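Local coordinates for protein DNA-binding transcriptional repressor YiaJ (Escherichia coli, PDB 1YSQ) that represses transcription of the yiaKLMNOPQRS operon, and is represented here by its C-terminal IclR-type effector domain, at residues His17-Asn22 with Tyr43-Thr48; Glu27-Ser32 with Tyr146-Ser151; Cys66-Lys71 with Gly118-Arg123; Ser131-Pro136 with Lys167-Thr172. All blocks are in the same frame, centred on the assembly; numbering follows the deposited sequence.

Interaction 1: residues His17-Asn22 with Tyr43-Thr48; sequences HLEALN and YKLEPT
The helix segment bearing L18, E19 and N22 packs against Y43 and L45 of strand 38-45, where helix 8-25 lies on the antiparallel sheet of the IclR-type C-terminal domain. The two axes come within 9.5 Å and run nearly the same way, 26° apart. After L45 the strand gives way to a loop, and N22 and T48 meet there. L18 and Y43 lie alongside, running opposite ways, and L18 CD1 is 3.5 Å from Y43 CE2, oblique to the ring. L45 CD1 pushes against the helix backbone, 3.6 Å from L18 O. L45 CD1 also sits 3.7 Å from N22 CB. E19 stands roughly perpendicular to Y43. E19 CG is 3.6 Å from Y43 OH, and the carboxylate is nearly coplanar with the ring. The polar ends of both residues are hydrogen-bonded to T192. N22 has its CG opposite the backbone N (chi1 176°), which carries the amide over L45 CB to the loop. There N22 ND2 donates to E46 O at 3.0 Å, with a bent N-H...O angle of 146°. The donor sits above the carbonyl plane. ND2 also donates to E27 O. A leucine in place of N22 would probably leave the carbonyls of E46 and E27 without this shared donor and the loop less firmly held at the helix end. The chemistry thus divides in two. L18 and Y43 are buried between helix and sheet, with L45 toward the edge, whereas one buried amide ties the helix to the loop at E46 O and to E27.

Interaction 2: residues Glu27-Ser32 with Tyr146-Ser151; sequences ETINFS and YAVSIS. With PO4 (phosphate ion), chain B.
The rings of F31 and Y146 lie almost parallel, 22° apart, but are slid so far that they barely overlap; their centroids are 5.7 Å apart. V148 CG2 meets the F31 ring at its edge, 3.7 Å from CD1. S32 O lies in the plane of the Y146 ring, also at an edge. The third flat group is the amide of N30, whose OD1 accepts from S151 OG at 2.9 Å, in the carbonyl plane and on a lone pair. S149 OG is equally close to N30 OD1, 2.9 Å, and it is 2.9 Å from O3 of a bound phosphate. Its single proton can serve just one of these at a time. The torsion of S149 (chi1 77°) sets OG between the backbone N and the carbonyl carbon, within range of both acceptors.

The backbones form a regular antiparallel pairing. N30 with S149 and S32 with A147 are hydrogen-bonded pairs, and I29 with I150 and F31 with V148 are non-hydrogen-bonded ones. N30 N donates to S149 O nearly straight, at 175°. On the apolar face I29 and I150 lie side by side, with I29 CD1 3.8 Å from I150 CG1. L18 and L21 cover I29 here, while M69 touches S32, A147 and S149 on the other side. The strand pair therefore has two distinct faces. The apolar one packs under helices 8-25 and 162-182 in the IclR-type domain. The one with N30, S149 and S151 groups hydroxyls and an amide beside an anion, consistent with a polar pocket, although the phosphate probably came from the crystallisation liquor.

Interaction 3: residues Cys66-Lys71 with Gly118-Arg123; sequences CSAMGK and GAAMDR. With PO4 (phosphate ion), chain B.
K71 and A68 both direct their side chains from the first turn of the helix at residues A120 to D122 of strand 120-123. K71 is long and bent at chi3 (-66°), and this turns its ammonium group onto the strand backbone. K71 NZ donates to M121 O at 2.7 Å and approaches almost head-on, nearly along the C=O axis. The same nitrogen makes salt bridges to E110 and E125, which probably balance its charge. A68 is short and lets the strand come close. A68 CB rests 3.7 Å from D122 N, and A68 O is 3.6 Å from A120 CB. The two methyls of A68 and A120 meet more loosely. M121 points away from the helix, and its CB covers one face of the R123 guanidinium.

The helix start is also a phosphate site. S67 is the N-cap, with OG accepting from G70 N at 3.0 Å. A68 N donates to phosphate O1 at 3.0 Å, and M69 N donates to phosphate O2 at 2.7 Å with an angle of 172°. S67 OG lies 3.1 Å from phosphate O4. Amide N-H groups at a helix N terminus are likely to stabilise such an anion. The ion itself is probably from the crystallisation liquor.

The start of helix 68-75 packs on the sheet. A68 and M69 press on A134 of strand 130-137, and M69 reaches N30 and S32 of strand 28-35. Helix 104-117 borders the contact through M107 and I114. Strand 120-123 is the outermost strand on this side of the sheet within the chain, bonded to strand 130-137.

Interaction 4: residues Ser131-Pro136 with Lys167-Thr172; sequences SCIAVP and KPLRET
L169 makes most of the apolar contact, against V135 and I133. V135 and L169 meet end on, with V135 CG2 3.7 Å from L169 CG. The other V135 methyl, CG1, also packs on L169 and only grazes CA and CB of R170, whose far end leads away from the strand. I133 CG2 comes at an angle onto L169 CD2, 3.8 Å away. L169 CG lies opposite the backbone N (chi1 171°), and this sends CD2 over the strand. There L169 CD2 comes 3.4 Å from I133 O, a contact of methyl with carbonyl oxygen. With an alanine in place of L169, a gap would probably open between the helix and the strand, over V135 and I133, and part of their cover would be lost.

No hydrogen bond crosses the contact. The polar bonds stay inside the helix. T172 OG1 donates to P168 O at 2.8 Å, and T172 N donates to that oxygen from the opposite face of its plane. K167 NZ and E171 OE2 form a salt bridge at 3.5 Å on the outer side.

The strand and helix axes approach to 8.4 Å and run 29° apart. Helix 162-182 thus covers one face of the sheet. L169 also touches V148 and I150 of the neighbouring strand 146-153, and L21 of helix 8-25 packs beside it. On the other face of the strand, A134 meets A68, M69 and I72 of helix 68-75, so strand 130-137 is held between helices.

Overall arrangement
From the N terminus, interaction 1 closes the first loop, bringing helix 8-25 onto strand 38-45. Interaction 2 starts within that loop and ends far along the chain, so the two cross; it pairs strands 28-35 and 146-153 in the middle of the sheet. Interaction 3 opens and closes wholly within the span of interaction 2, joining helix 68-75 to strand 120-123, and the two share the phosphate. Interaction 4 opens after interaction 3 has closed. It crosses interaction 2 and lays helix 162-182 on strand 130-137. Interactions 1 and 4 are in series, yet their helices touch through L21 and T172. Together the contacts tie one antiparallel sheet to helices on both faces.

Interaction 1: residues His17-Asn22 with Tyr43-Thr48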
loop_
_atom_site.group_PDB
_atom_site.type_symbol
_atom_site.label_atom_id
_atom_site.label_comp_id
_atom_site.label_asym_id
_atom_site.label_seq_id
_atom_site.Cartn_x
_atom_site.Cartn_y
_atom_site.Cartn_z
ATOM N N HIS A 17 -4.304 -15.193 -4.576
ATOM C CA HIS A 17 -3.274 -14.385 -5.212
ATOM C C HIS A 17 -2.324 -13.783 -4.180
ATOM O O HIS A 17 -1.115 -13.760 -4.393
ATOM C CB HIS A 17 -3.914 -13.271 -6.048
ATOM C CG HIS A 17 -4.782 -13.777 -7.151
ATOM N ND1 HIS A 17 -4.268 -14.380 -8.278
ATOM C CD2 HIS A 17 -6.129 -13.800 -7.290
ATOM C CE1 HIS A 17 -5.261 -14.734 -9.075
ATOM N NE2 HIS A 17 -6.402 -14.395 -8.497
ATOM N N LEU A 18 -2.879 -13.285 -3.076
ATOM C CA LEU A 18 -2.057 -12.719 -2.013
ATOM C C LEU A 18 -1.208 -13.809 -1.351
ATOM O O LEU A 18 -0.022 -13.605 -1.086
ATOM C CB LEU A 18 -2.929 -11.966 -0.994
ATOM C CG LEU A 18 -3.716 -10.793 -1.597
ATOM C CD1 LEU A 18 -4.798 -10.322 -0.638
ATOM C CD2 LEU A 18 -2.793 -9.646 -1.969
ATOM N N GLU A 19 -1.806 -14.977 -1.104
ATOM C CA GLU A 19 -1.038 -16.112 -0.567
ATOM C C GLU A 19 0.116 -16.517 -1.485
ATOM O O GLU A 19 1.236 -16.761 -1.036
ATOM C CB GLU A 19 -1.956 -17.321 -0.357
ATOM C CG GLU A 19 -2.879 -17.186 0.842
ATOM C CD GLU A 19 -3.711 -18.441 1.061
ATOM O OE1 GLU A 19 -3.319 -19.517 0.556
ATOM O OE2 GLU A 19 -4.744 -18.350 1.730
ATOM N N ALA A 20 -0.176 -16.608 -2.776
ATOM C CA ALA A 20 0.849 -16.889 -3.778
ATOM C C ALA A 20 2.008 -15.905 -3.689
ATOM O O ALA A 20 3.172 -16.302 -3.745
ATOM C CB ALA A 20 0.235 -16.872 -5.191
ATOM N N LEU A 21 1.701 -14.619 -3.569
ATOM C CA LEU A 21 2.758 -13.601 -3.519
ATOM C C LEU A 21 3.563 -13.708 -2.219
ATOM O O LEU A 21 4.786 -13.520 -2.214
ATOM C CB LEU A 21 2.163 -12.205 -3.690
ATOM C CG LEU A 21 3.093 -10.987 -3.597
ATOM C CD1 LEU A 21 4.049 -10.950 -4.801
ATOM C CD2 LEU A 21 2.242 -9.716 -3.519
ATOM N N ASN A 22 2.859 -14.012 -1.127
ATOM C CA ASN A 22 3.473 -14.264 0.177
ATOM C C ASN A 22 4.497 -15.408 0.073
ATOM O O ASN A 22 5.632 -15.280 0.538
ATOM C CB ASN A 22 2.353 -14.556 1.191
ATOM C CG ASN A 22 2.858 -14.937 2.583
ATOM O OD1 ASN A 22 2.457 -15.973 3.109
ATOM N ND2 ASN A 22 3.687 -14.088 3.199
ATOM N N TYR A 43 -6.721 -7.391 5.331
ATOM C CA TYR A 43 -6.134 -8.705 5.161
ATOM C C TYR A 43 -4.624 -8.556 5.270
ATOM O O TYR A 43 -4.036 -7.603 4.735
ATOM C CB TYR A 43 -6.573 -9.238 3.800
ATOM C CG TYR A 43 -6.034 -10.567 3.365
ATOM C CD1 TYR A 43 -6.845 -11.691 3.362
ATOM C CD2 TYR A 43 -4.733 -10.689 2.874
ATOM C CE1 TYR A 43 -6.370 -12.919 2.914
ATOM C CE2 TYR A 43 -4.255 -11.904 2.427
ATOM C CZ TYR A 43 -5.079 -13.012 2.445
ATOM O OH TYR A 43 -4.609 -14.221 1.981
ATOM N N LYS A 44 -4.002 -9.470 6.000
ATOM C CA LYS A 44 -2.549 -9.447 6.181
ATOM C C LYS A 44 -1.978 -10.864 6.302
ATOM O O LYS A 44 -2.534 -11.695 7.011
ATOM C CB LYS A 44 -2.150 -8.611 7.417
ATOM C CG LYS A 44 -0.640 -8.399 7.548
ATOM C CD LYS A 44 -0.231 -7.920 8.939
ATOM C CE LYS A 44 1.294 -7.673 8.999
ATOM N NZ LYS A 44 1.824 -7.575 10.433
ATOM N N LEU A 45 -0.871 -11.115 5.603
ATOM C CA LEU A 45 -0.095 -12.346 5.767
ATOM C C LEU A 45 1.270 -12.020 6.331
ATOM O O LEU A 45 2.006 -11.191 5.791
ATOM C CB LEU A 45 0.062 -13.108 4.429
ATOM C CG LEU A 45 -1.268 -13.486 3.758
ATOM C CD1 LEU A 45 -1.063 -13.943 2.337
ATOM C CD2 LEU A 45 -2.040 -14.556 4.569
ATOM N N GLU A 46 1.619 -12.691 7.422
ATOM C CA GLU A 46 2.940 -12.564 8.008
ATOM C C GLU A 46 3.995 -13.157 7.071
ATOM O O GLU A 46 3.653 -13.982 6.228
ATOM C CB GLU A 46 2.963 -13.270 9.376
ATOM C CG GLU A 46 2.119 -12.586 10.455
ATOM C CD GLU A 46 2.524 -11.129 10.721
ATOM O OE1 GLU A 46 3.723 -10.803 10.628
ATOM O OE2 GLU A 46 1.640 -10.305 11.043
ATOM N N PRO A 47 5.260 -12.756 7.201
ATOM C CA PRO A 47 6.317 -13.309 6.345
ATOM C C PRO A 47 6.514 -14.819 6.588
ATOM O O PRO A 47 6.155 -15.321 7.667
ATOM C CB PRO A 47 7.562 -12.521 6.770
ATOM C CG PRO A 47 7.280 -12.104 8.201
ATOM C CD PRO A 47 5.797 -11.778 8.178
ATOM N N THR A 48 7.043 -15.523 5.590
ATOM C CA THR A 48 7.424 -16.924 5.777
ATOM C C THR A 48 8.905 -16.952 6.117
ATOM O O THR A 48 9.267 -17.038 7.285
ATOM C CB THR A 48 7.122 -17.791 4.533
ATOM O OG1 THR A 48 7.704 -17.192 3.370
ATOM C CG2 THR A 48 5.638 -17.800 4.214
#

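Interaction 2: residues Glu27-Ser32 with Tyr146-Ser151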
loop_
_atom_site.group_PDB
_atom_site.type_symbol
_atom_site.label_atom_id
_atom_site.label_comp_id
_atom_site.label_asym_id
_atom_site.label_seq_id
_atom_site.Cartn_x
_atom_site.Cartn_y
_atom_site.Cartn_z
ATOM N N GLU A 27 7.737 -12.498 2.088
ATOM C CA GLU A 27 7.541 -11.260 2.853
ATOM C C GLU A 27 6.097 -11.032 3.287
ATOM O O GLU A 27 5.176 -11.653 2.761
ATOM C CB GLU A 27 7.963 -10.046 1.998
ATOM C CG GLU A 27 9.406 -10.058 1.485
ATOM C CD GLU A 27 10.444 -9.973 2.595
ATOM O OE1 GLU A 27 10.069 -9.889 3.786
ATOM O OE2 GLU A 27 11.659 -9.999 2.274
ATOM N N THR A 28 5.924 -10.088 4.213
ATOM C CA THR A 28 4.610 -9.580 4.644
ATOM C C THR A 28 3.795 -9.067 3.463
ATOM O O THR A 28 4.295 -8.213 2.695
ATOM C CB THR A 28 4.805 -8.396 5.592
ATOM O OG1 THR A 28 5.514 -8.814 6.776
ATOM C CG2 THR A 28 3.419 -7.854 6.099
ATOM N N ILE A 29 2.558 -9.552 3.333
ATOM C CA ILE A 29 1.648 -9.053 2.307
ATOM C C ILE A 29 0.490 -8.354 2.993
ATOM O O ILE A 29 -0.148 -8.932 3.867
ATOM C CB ILE A 29 1.131 -10.202 1.373
ATOM C CG1 ILE A 29 2.289 -11.040 0.790
ATOM C CG2 ILE A 29 0.192 -9.657 0.263
ATOM C CD1 ILE A 29 3.404 -10.271 0.052
ATOM N N ASN A 30 0.233 -7.104 2.595
ATOM C CA ASN A 30 -0.860 -6.285 3.137
ATOM C C ASN A 30 -1.871 -6.016 2.046
ATOM O O ASN A 30 -1.502 -5.796 0.885
ATOM C CB ASN A 30 -0.339 -4.913 3.606
ATOM C CG ASN A 30 0.901 -5.021 4.473
ATOM O OD1 ASN A 30 2.016 -4.685 4.055
ATOM N ND2 ASN A 30 0.715 -5.501 5.679
ATOM N N PHE A 31 -3.140 -5.989 2.431
ATOM C CA PHE A 31 -4.214 -5.690 1.482
ATOM C C PHE A 31 -5.205 -4.772 2.173
ATOM O O PHE A 31 -5.772 -5.123 3.214
ATOM C CB PHE A 31 -4.887 -6.993 1.043
ATOM C CG PHE A 31 -5.921 -6.822 -0.031
ATOM C CD1 PHE A 31 -5.578 -6.318 -1.285
ATOM C CD2 PHE A 31 -7.233 -7.206 0.190
ATOM C CE1 PHE A 31 -6.550 -6.165 -2.297
ATOM C CE2 PHE A 31 -8.204 -7.061 -0.830
ATOM C CZ PHE A 31 -7.855 -6.537 -2.060
ATOM N N SER A 32 -5.385 -3.583 1.608
ATOM C CA SER A 32 -6.252 -2.589 2.218
ATOM C C SER A 32 -7.390 -2.159 1.301
ATOM O O SER A 32 -7.341 -2.399 0.084
ATOM C CB SER A 32 -5.435 -1.360 2.637
ATOM O OG SER A 32 -5.116 -0.575 1.486
ATOM N N TYR A 146 -8.974 -0.598 -3.656
ATOM C CA TYR A 146 -8.119 -1.474 -2.833
ATOM C C TYR A 146 -6.678 -1.297 -3.284
ATOM O O TYR A 146 -6.421 -0.784 -4.371
ATOM C CB TYR A 146 -8.486 -2.964 -2.973
ATOM C CG TYR A 146 -9.944 -3.244 -2.759
ATOM C CD1 TYR A 146 -10.488 -3.274 -1.474
ATOM C CD2 TYR A 146 -10.792 -3.441 -3.841
ATOM C CE1 TYR A 146 -11.842 -3.495 -1.280
ATOM C CE2 TYR A 146 -12.147 -3.674 -3.649
ATOM C CZ TYR A 146 -12.654 -3.696 -2.377
ATOM O OH TYR A 146 -13.986 -3.926 -2.204
ATOM N N ALA A 147 -5.750 -1.749 -2.450
ATOM C CA ALA A 147 -4.334 -1.653 -2.770
ATOM C C ALA A 147 -3.604 -2.797 -2.077
ATOM O O ALA A 147 -4.084 -3.345 -1.076
ATOM C CB ALA A 147 -3.785 -0.286 -2.322
ATOM N N VAL A 148 -2.444 -3.156 -2.614
ATOM C CA VAL A 148 -1.662 -4.261 -2.069
ATOM C C VAL A 148 -0.269 -3.732 -1.764
ATOM O O VAL A 148 0.256 -2.921 -2.522
ATOM C CB VAL A 148 -1.491 -5.413 -3.104
ATOM C CG1 VAL A 148 -0.774 -6.638 -2.482
ATOM C CG2 VAL A 148 -2.819 -5.830 -3.717
ATOM N N SER A 149 0.346 -4.208 -0.678
ATOM C CA SER A 149 1.728 -3.825 -0.407
ATOM C C SER A 149 2.577 -4.961 0.139
ATOM O O SER A 149 2.045 -5.946 0.661
ATOM C CB SER A 149 1.774 -2.582 0.507
ATOM O OG SER A 149 1.496 -2.908 1.860
ATOM N N ILE A 150 3.894 -4.841 -0.040
ATOM C CA ILE A 150 4.857 -5.764 0.555
ATOM C C ILE A 150 5.672 -4.976 1.571
ATOM O O ILE A 150 6.201 -3.914 1.231
ATOM C CB ILE A 150 5.818 -6.350 -0.527
ATOM C CG1 ILE A 150 5.047 -7.198 -1.551
ATOM C CG2 ILE A 150 6.948 -7.152 0.156
ATOM C CD1 ILE A 150 5.907 -7.696 -2.773
ATOM N N SER A 151 5.790 -5.479 2.810
ATOM C CA SER A 151 6.661 -4.833 3.800
ATOM C C SER A 151 7.889 -5.700 3.988
ATOM O O SER A 151 7.792 -6.934 3.982
ATOM C CB SER A 151 5.975 -4.662 5.175
ATOM O OG SER A 151 4.645 -4.169 5.082
HETATM P P PO4 B . 1.557 0.543 3.834
HETATM O O1 PO4 B . 2.775 1.467 4.020
HETATM O O2 PO4 B . 0.798 0.850 2.584
HETATM O O3 PO4 B . 1.956 -0.921 3.854
HETATM O O4 PO4 B . 0.654 0.812 5.027
HETATM O O HOH W 1 8.198 -9.005 6.024
#

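Interaction 3: residues Cys66-Lys71 with Gly118-Arg123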
loop_
_atom_site.group_PDB
_atom_site.type_symbol
_atom_site.label_atom_id
_atom_site.label_comp_id
_atom_site.label_asym_id
_atom_site.label_seq_id
_atom_site.Cartn_x
_atom_site.Cartn_y
_atom_site.Cartn_z
ATOM N N CYS A 66 1.165 8.741 5.527
ATOM C CA CYS A 66 2.353 7.965 5.923
ATOM C C CYS A 66 2.248 6.479 5.532
ATOM O O CYS A 66 3.103 5.680 5.892
ATOM C CB CYS A 66 2.631 8.129 7.440
ATOM S SG CYS A 66 1.232 7.637 8.472
ATOM N N SER A 67 1.196 6.134 4.788
ATOM C CA SER A 67 0.943 4.774 4.305
ATOM C C SER A 67 1.205 4.757 2.809
ATOM O O SER A 67 0.651 5.584 2.075
ATOM C CB SER A 67 -0.512 4.373 4.586
ATOM O OG SER A 67 -0.939 3.243 3.838
ATOM N N ALA A 68 2.028 3.816 2.347
ATOM C CA ALA A 68 2.264 3.685 0.897
ATOM C C ALA A 68 0.953 3.458 0.125
ATOM O O ALA A 68 0.697 4.109 -0.901
ATOM C CB ALA A 68 3.291 2.580 0.595
ATOM N N MET A 69 0.126 2.533 0.611
ATOM C CA MET A 69 -1.213 2.312 0.044
ATOM C C MET A 69 -2.085 3.581 0.133
ATOM O O MET A 69 -2.774 3.935 -0.837
ATOM C CB MET A 69 -1.887 1.114 0.721
ATOM C CG MET A 69 -1.249 -0.271 0.348
ATOM S SD MET A 69 -2.098 -1.732 1.058
ATOM C CE MET A 69 -1.710 -1.497 2.648
ATOM N N GLY A 70 -2.028 4.274 1.276
ATOM C CA GLY A 70 -2.753 5.532 1.457
ATOM C C GLY A 70 -2.326 6.603 0.452
ATOM O O GLY A 70 -3.162 7.333 -0.081
ATOM N N LYS A 71 -1.022 6.682 0.173
ATOM C CA LYS A 71 -0.520 7.634 -0.820
ATOM C C LYS A 71 -1.030 7.293 -2.222
ATOM O O LYS A 71 -1.367 8.191 -3.006
ATOM C CB LYS A 71 1.008 7.722 -0.775
ATOM C CG LYS A 71 1.510 8.427 0.493
ATOM C CD LYS A 71 3.031 8.698 0.440
ATOM C CE LYS A 71 3.818 7.382 0.441
ATOM N NZ LYS A 71 5.299 7.577 0.474
ATOM N N GLY A 118 2.164 4.406 -11.157
ATOM C CA GLY A 118 1.259 3.395 -10.619
ATOM C C GLY A 118 1.849 2.571 -9.473
ATOM O O GLY A 118 1.459 1.414 -9.257
ATOM N N ALA A 119 2.807 3.152 -8.760
ATOM C CA ALA A 119 3.449 2.493 -7.607
ATOM C C ALA A 119 3.906 3.502 -6.579
ATOM O O ALA A 119 4.258 4.635 -6.921
ATOM C CB ALA A 119 4.643 1.632 -8.058
ATOM N N ALA A 120 3.929 3.079 -5.316
ATOM C CA ALA A 120 4.392 3.912 -4.230
ATOM C C ALA A 120 5.348 3.143 -3.329
ATOM O O ALA A 120 5.337 1.914 -3.300
ATOM C CB ALA A 120 3.202 4.394 -3.405
ATOM N N MET A 121 6.149 3.878 -2.572
ATOM C CA MET A 121 6.961 3.256 -1.542
ATOM C C MET A 121 6.735 3.942 -0.221
ATOM O O MET A 121 6.349 5.122 -0.173
ATOM C CB MET A 121 8.446 3.323 -1.929
ATOM C CG MET A 121 8.900 2.168 -2.834
ATOM S SD MET A 121 10.737 2.159 -3.011
ATOM C CE MET A 121 11.020 1.097 -2.219
ATOM N N ASP A 122 6.934 3.186 0.856
ATOM C CA ASP A 122 7.171 3.784 2.145
ATOM C C ASP A 122 8.681 3.695 2.322
ATOM O O ASP A 122 9.224 2.608 2.509
ATOM C CB ASP A 122 6.423 3.025 3.244
ATOM C CG ASP A 122 6.914 3.389 4.643
ATOM O OD1 ASP A 122 7.675 4.387 4.785
ATOM O OD2 ASP A 122 6.605 2.710 5.648
ATOM N N ARG A 123 9.347 4.841 2.219
ATOM C CA ARG A 123 10.804 4.913 2.312
ATOM C C ARG A 123 11.167 5.315 3.731
ATOM O O ARG A 123 11.567 6.468 3.993
ATOM C CB ARG A 123 11.372 5.919 1.290
ATOM C CG ARG A 123 11.166 5.498 -0.159
ATOM C CD ARG A 123 11.630 6.532 -1.217
ATOM N NE ARG A 123 11.197 6.108 -2.551
ATOM C CZ ARG A 123 10.023 6.429 -3.108
ATOM N NH1 ARG A 123 9.160 7.209 -2.470
ATOM N NH2 ARG A 123 9.710 5.971 -4.315
HETATM P P PO4 B . 1.557 0.543 3.834
HETATM O O1 PO4 B . 2.775 1.467 4.020
HETATM O O2 PO4 B . 0.798 0.850 2.584
HETATM O O3 PO4 B . 1.956 -0.921 3.854
HETATM O O4 PO4 B . 0.654 0.812 5.027
#

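Interaction 4: residues Ser131-Pro136 with Lys167-Thr172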
loop_
_atom_site.group_PDB
_atom_site.type_symbol
_atom_site.label_atom_id
_atom_site.label_comp_id
_atom_site.label_asym_id
_atom_site.label_seq_id
_atom_site.Cartn_x
_atom_site.Cartn_y
_atom_site.Cartn_z
ATOM N N SER A 131 10.625 -0.604 5.169
ATOM C CA SER A 131 10.208 -0.069 3.865
ATOM C C SER A 131 9.010 -0.839 3.329
ATOM O O SER A 131 8.781 -1.981 3.737
ATOM C CB SER A 131 11.361 -0.182 2.875
ATOM O OG SER A 131 12.455 0.603 3.321
ATOM N N CYS A 132 8.237 -0.232 2.422
ATOM C CA CYS A 132 7.159 -0.961 1.754
ATOM C C CYS A 132 7.089 -0.582 0.284
ATOM O O CYS A 132 7.545 0.506 -0.105
ATOM C CB CYS A 132 5.801 -0.662 2.416
ATOM S SG CYS A 132 5.883 -0.863 4.212
ATOM N N ILE A 133 6.524 -1.483 -0.525
ATOM C CA ILE A 133 6.218 -1.180 -1.944
ATOM C C ILE A 133 4.735 -1.467 -2.117
ATOM O O ILE A 133 4.267 -2.512 -1.670
ATOM C CB ILE A 133 7.018 -2.087 -2.911
ATOM C CG1 ILE A 133 8.504 -2.105 -2.561
ATOM C CG2 ILE A 133 6.839 -1.623 -4.388
ATOM C CD1 ILE A 133 9.232 -3.333 -3.126
ATOM N N ALA A 134 4.002 -0.564 -2.767
ATOM C CA ALA A 134 2.549 -0.711 -2.869
ATOM C C ALA A 134 2.076 -0.432 -4.300
ATOM O O ALA A 134 2.726 0.323 -5.051
ATOM C CB ALA A 134 1.851 0.233 -1.883
ATOM N N VAL A 135 0.966 -1.068 -4.674
ATOM C CA VAL A 135 0.330 -0.871 -5.974
ATOM C C VAL A 135 -1.201 -0.753 -5.826
ATOM O O VAL A 135 -1.784 -1.288 -4.884
ATOM C CB VAL A 135 0.643 -2.033 -6.975
ATOM C CG1 VAL A 135 2.110 -2.038 -7.388
ATOM C CG2 VAL A 135 0.212 -3.396 -6.405
ATOM N N PRO A 136 -1.853 -0.060 -6.759
ATOM C CA PRO A 136 -3.323 0.004 -6.801
ATOM C C PRO A 136 -3.969 -1.279 -7.328
ATOM O O PRO A 136 -3.336 -2.000 -8.097
ATOM C CB PRO A 136 -3.586 1.153 -7.783
ATOM C CG PRO A 136 -2.378 1.116 -8.731
ATOM C CD PRO A 136 -1.227 0.756 -7.826
ATOM N N LYS A 167 7.596 -6.255 -9.765
ATOM C CA LYS A 167 7.041 -7.079 -10.830
ATOM C C LYS A 167 5.977 -8.115 -10.379
ATOM O O LYS A 167 4.858 -8.060 -10.887
ATOM C CB LYS A 167 8.137 -7.711 -11.682
ATOM C CG LYS A 167 7.605 -8.293 -12.975
ATOM C CD LYS A 167 8.732 -8.867 -13.791
ATOM C CE LYS A 167 8.370 -10.241 -14.292
ATOM N NZ LYS A 167 8.034 -10.146 -15.726
ATOM N N PRO A 168 6.289 -9.045 -9.471
ATOM C CA PRO A 168 5.263 -9.986 -8.983
ATOM C C PRO A 168 4.155 -9.282 -8.196
ATOM O O PRO A 168 3.006 -9.716 -8.227
ATOM C CB PRO A 168 6.048 -10.955 -8.074
ATOM C CG PRO A 168 7.310 -10.219 -7.722
ATOM C CD PRO A 168 7.620 -9.336 -8.897
ATOM N N LEU A 169 4.500 -8.205 -7.493
ATOM C CA LEU A 169 3.508 -7.436 -6.730
ATOM C C LEU A 169 2.462 -6.866 -7.687
ATOM O O LEU A 169 1.249 -6.974 -7.451
ATOM C CB LEU A 169 4.193 -6.283 -5.974
ATOM C CG LEU A 169 3.249 -5.270 -5.301
ATOM C CD1 LEU A 169 2.306 -5.929 -4.293
ATOM C CD2 LEU A 169 4.069 -4.189 -4.641
ATOM N N ARG A 170 2.930 -6.277 -8.783
ATOM C CA ARG A 170 1.995 -5.720 -9.750
ATOM C C ARG A 170 1.184 -6.826 -10.448
ATOM O O ARG A 170 -0.035 -6.689 -10.653
ATOM C CB ARG A 170 2.706 -4.828 -10.760
ATOM C CG ARG A 170 1.773 -4.356 -11.892
ATOM C CD ARG A 170 2.461 -3.476 -12.915
ATOM N NE ARG A 170 3.630 -4.147 -13.491
ATOM C CZ ARG A 170 4.892 -3.768 -13.291
ATOM N NH1 ARG A 170 5.174 -2.696 -12.539
ATOM N NH2 ARG A 170 5.867 -4.458 -13.853
ATOM N N GLU A 171 1.846 -7.930 -10.782
ATOM C CA GLU A 171 1.144 -9.053 -11.408
ATOM C C GLU A 171 0.006 -9.559 -10.504
ATOM O O GLU A 171 -1.069 -9.923 -10.990
ATOM C CB GLU A 171 2.120 -10.175 -11.750
ATOM C CG GLU A 171 2.985 -9.853 -12.965
ATOM C CD GLU A 171 4.177 -10.778 -13.118
ATOM O OE1 GLU A 171 4.359 -11.681 -12.274
ATOM O OE2 GLU A 171 4.938 -10.590 -14.085
ATOM N N THR A 172 0.270 -9.574 -9.197
ATOM C CA THR A 172 -0.723 -9.952 -8.193
ATOM C C THR A 172 -1.926 -8.994 -8.210
ATOM O O THR A 172 -3.069 -9.459 -8.315
ATOM C CB THR A 172 -0.050 -10.025 -6.810
ATOM O OG1 THR A 172 0.946 -11.073 -6.812
ATOM C CG2 THR A 172 -1.047 -10.430 -5.712
#